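Local coordinates for protein betainyl-CoA thiolase (Pseudomonas putida, PDB 2HLJ) that probably transfers or hydrolyses acyl groups carried as coenzyme A thioesters, using the hotdog fold of the thioesterases, at residues Ala26-Ile31 and His94-Ala99. Numbering follows the deposited sequence.
Sequences AFYLLI and HSLHRA
Leu96 points its forked end at Tyr28 and Ile31, and everything exchanged between helix and strand here is apolar: no hydrogen bond joins 26-31 to 94-99. Its two methyls divide the work. CD2 of Leu96 approaches the Tyr28 ring obliquely, 3.9 Å from the ring atom CD2 of Tyr28, while CD1 of Leu96 touches CG2 of Ile31, also at 3.9 Å. With its CG anti to the backbone N (chi1 -169°), Leu96 carries this fork out to the helix, crossing both partners at about a right angle. Such a meeting illustrates how the hotdog fold is assembled, the long helix 25-43 being the sausage and the antiparallel sheet the bun; strand 89-98 lies in the middle of that sheet, and Phe32, next along the helix, also packs on Leu96. The rings of Tyr28 and Tyr66 meet edge-to-face, and Tyr28 also packs on Phe58 of the second subunit. The polar bonds of these residues are made to other partners or within the strand. The hydroxyl of Tyr28 hydrogen-bonds the carbonyl O of His68. Within the strand, Ser95 OG and His97 NE2 share a hydrogen bond of 2.6 Å, the hydroxyl lying in the plane of the imidazole at its edge.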
loop_
_atom_site.group_PDB
_atom_site.type_symbol
_atom_site.label_atom_id
_atom_site.label_comp_id
_atom_site.label_asym_id
_atom_site.label_seq_id
_atom_site.Cartn_x
_atom_site.Cartn_y
_atom_site.Cartn_z
ATOM N N ALA A 26 3.174 2.041 5.205
ATOM C CA ALA A 26 3.387 2.590 3.859
ATOM C C ALA A 26 4.814 2.341 3.339
ATOM O O ALA A 26 5.056 2.281 2.124
ATOM C CB ALA A 26 3.059 4.067 3.837
ATOM N N PHE A 27 5.760 2.217 4.267
ATOM C CA PHE A 27 7.158 2.075 3.908
ATOM C C PHE A 27 7.489 0.629 3.537
ATOM O O PHE A 27 8.470 0.398 2.828
ATOM C CB PHE A 27 8.087 2.653 4.977
ATOM C CG PHE A 27 8.053 4.167 5.054
ATOM C CD1 PHE A 27 8.346 4.930 3.950
ATOM C CD2 PHE A 27 7.688 4.819 6.227
ATOM C CE1 PHE A 27 8.284 6.322 4.009
ATOM C CE2 PHE A 27 7.616 6.186 6.292
ATOM C CZ PHE A 27 7.917 6.940 5.174
ATOM N N TYR A 28 6.672 -0.340 3.957
ATOM C CA TYR A 28 6.790 -1.693 3.351
ATOM C C TYR A 28 6.488 -1.559 1.857
ATOM O O TYR A 28 7.238 -2.058 1.016
ATOM C CB TYR A 28 5.793 -2.677 3.910
ATOM C CG TYR A 28 5.903 -3.178 5.331
ATOM C CD1 TYR A 28 5.515 -2.390 6.394
ATOM C CD2 TYR A 28 6.262 -4.509 5.599
ATOM C CE1 TYR A 28 5.553 -2.869 7.673
ATOM C CE2 TYR A 28 6.287 -5.010 6.886
ATOM C CZ TYR A 28 5.923 -4.177 7.931
ATOM O OH TYR A 28 5.923 -4.634 9.243
ATOM N N LEU A 29 5.406 -0.842 1.532
ATOM C CA LEU A 29 5.042 -0.573 0.131
ATOM C C LEU A 29 6.063 0.275 -0.624
ATOM O O LEU A 29 6.272 0.046 -1.803
ATOM C CB LEU A 29 3.626 0.013 0.003
ATOM C CG LEU A 29 2.920 -0.162 -1.345
ATOM C CD1 LEU A 29 2.533 -1.634 -1.651
ATOM C CD2 LEU A 29 1.640 0.711 -1.391
ATOM N N LEU A 30 6.726 1.229 0.041
ATOM C CA LEU A 30 7.814 1.959 -0.586
ATOM C C LEU A 30 8.970 1.060 -1.015
ATOM O O LEU A 30 9.505 1.196 -2.137
ATOM C CB LEU A 30 8.337 3.099 0.324
ATOM C CG LEU A 30 9.384 3.974 -0.345
ATOM C CD1 LEU A 30 8.839 4.624 -1.609
ATOM C CD2 LEU A 30 9.961 5.037 0.612
ATOM N N ILE A 31 9.380 0.164 -0.121
ATOM C CA ILE A 31 10.438 -0.813 -0.420
ATOM C C ILE A 31 10.025 -1.660 -1.611
ATOM O O ILE A 31 10.797 -1.859 -2.538
ATOM C CB ILE A 31 10.715 -1.732 0.806
ATOM C CG1 ILE A 31 11.317 -0.941 1.952
ATOM C CG2 ILE A 31 11.556 -2.945 0.414
ATOM C CD1 ILE A 31 11.163 -1.642 3.275
ATOM N N HIS A 94 5.450 -9.259 -4.836
ATOM C CA HIS A 94 6.642 -8.999 -4.058
ATOM C C HIS A 94 6.476 -9.608 -2.676
ATOM O O HIS A 94 5.368 -9.613 -2.122
ATOM C CB HIS A 94 6.859 -7.489 -3.858
ATOM C CG HIS A 94 7.141 -6.715 -5.103
ATOM N ND1 HIS A 94 8.226 -6.965 -5.922
ATOM C CD2 HIS A 94 6.499 -5.650 -5.639
ATOM C CE1 HIS A 94 8.225 -6.094 -6.913
ATOM N NE2 HIS A 94 7.215 -5.259 -6.740
ATOM N N SER A 95 7.561 -10.134 -2.122
ATOM C CA SER A 95 7.586 -10.593 -0.750
ATOM C C SER A 95 8.828 -10.000 -0.056
ATOM O O SER A 95 9.847 -9.698 -0.698
ATOM C CB SER A 95 7.514 -12.126 -0.655
ATOM O OG SER A 95 8.588 -12.748 -1.382
ATOM N N LEU A 96 8.700 -9.752 1.238
ATOM C CA LEU A 96 9.755 -9.115 2.016
ATOM C C LEU A 96 10.349 -10.127 2.958
ATOM O O LEU A 96 9.629 -10.892 3.581
ATOM C CB LEU A 96 9.242 -7.914 2.810
ATOM C CG LEU A 96 10.296 -6.990 3.461
ATOM C CD1 LEU A 96 11.108 -6.192 2.457
ATOM C CD2 LEU A 96 9.635 -6.074 4.479
ATOM N N HIS A 97 11.678 -10.090 3.092
ATOM C CA HIS A 97 12.428 -11.134 3.800
ATOM C C HIS A 97 13.567 -10.541 4.618
ATOM O O HIS A 97 14.052 -9.424 4.328
ATOM C CB HIS A 97 13.051 -12.122 2.784
ATOM C CG HIS A 97 12.055 -12.725 1.836
ATOM N ND1 HIS A 97 11.600 -14.019 1.954
ATOM C CD2 HIS A 97 11.436 -12.204 0.754
ATOM C CE1 HIS A 97 10.709 -14.257 1.007
ATOM N NE2 HIS A 97 10.584 -13.165 0.267
ATOM N N ARG A 98 14.009 -11.323 5.609
ATOM C CA ARG A 98 15.234 -11.050 6.371
ATOM C C ARG A 98 15.955 -12.351 6.677
ATOM O O ARG A 98 15.343 -13.416 6.663
ATOM C CB ARG A 98 14.939 -10.321 7.674
ATOM C CG ARG A 98 14.189 -11.123 8.721
ATOM C CD ARG A 98 13.964 -10.247 9.954
ATOM N NE ARG A 98 13.268 -10.921 11.053
ATOM C CZ ARG A 98 13.812 -11.776 11.913
ATOM N NH1 ARG A 98 15.087 -12.136 11.829
ATOM N NH2 ARG A 98 13.064 -12.297 12.872
ATOM N N ALA A 99 17.259 -12.257 6.943
ATOM C CA ALA A 99 18.069 -13.455 7.250
ATOM C C ALA A 99 17.640 -14.085 8.563
ATOM O O ALA A 99 17.287 -13.382 9.526
ATOM C CB ALA A 99 19.562 -13.092 7.308
#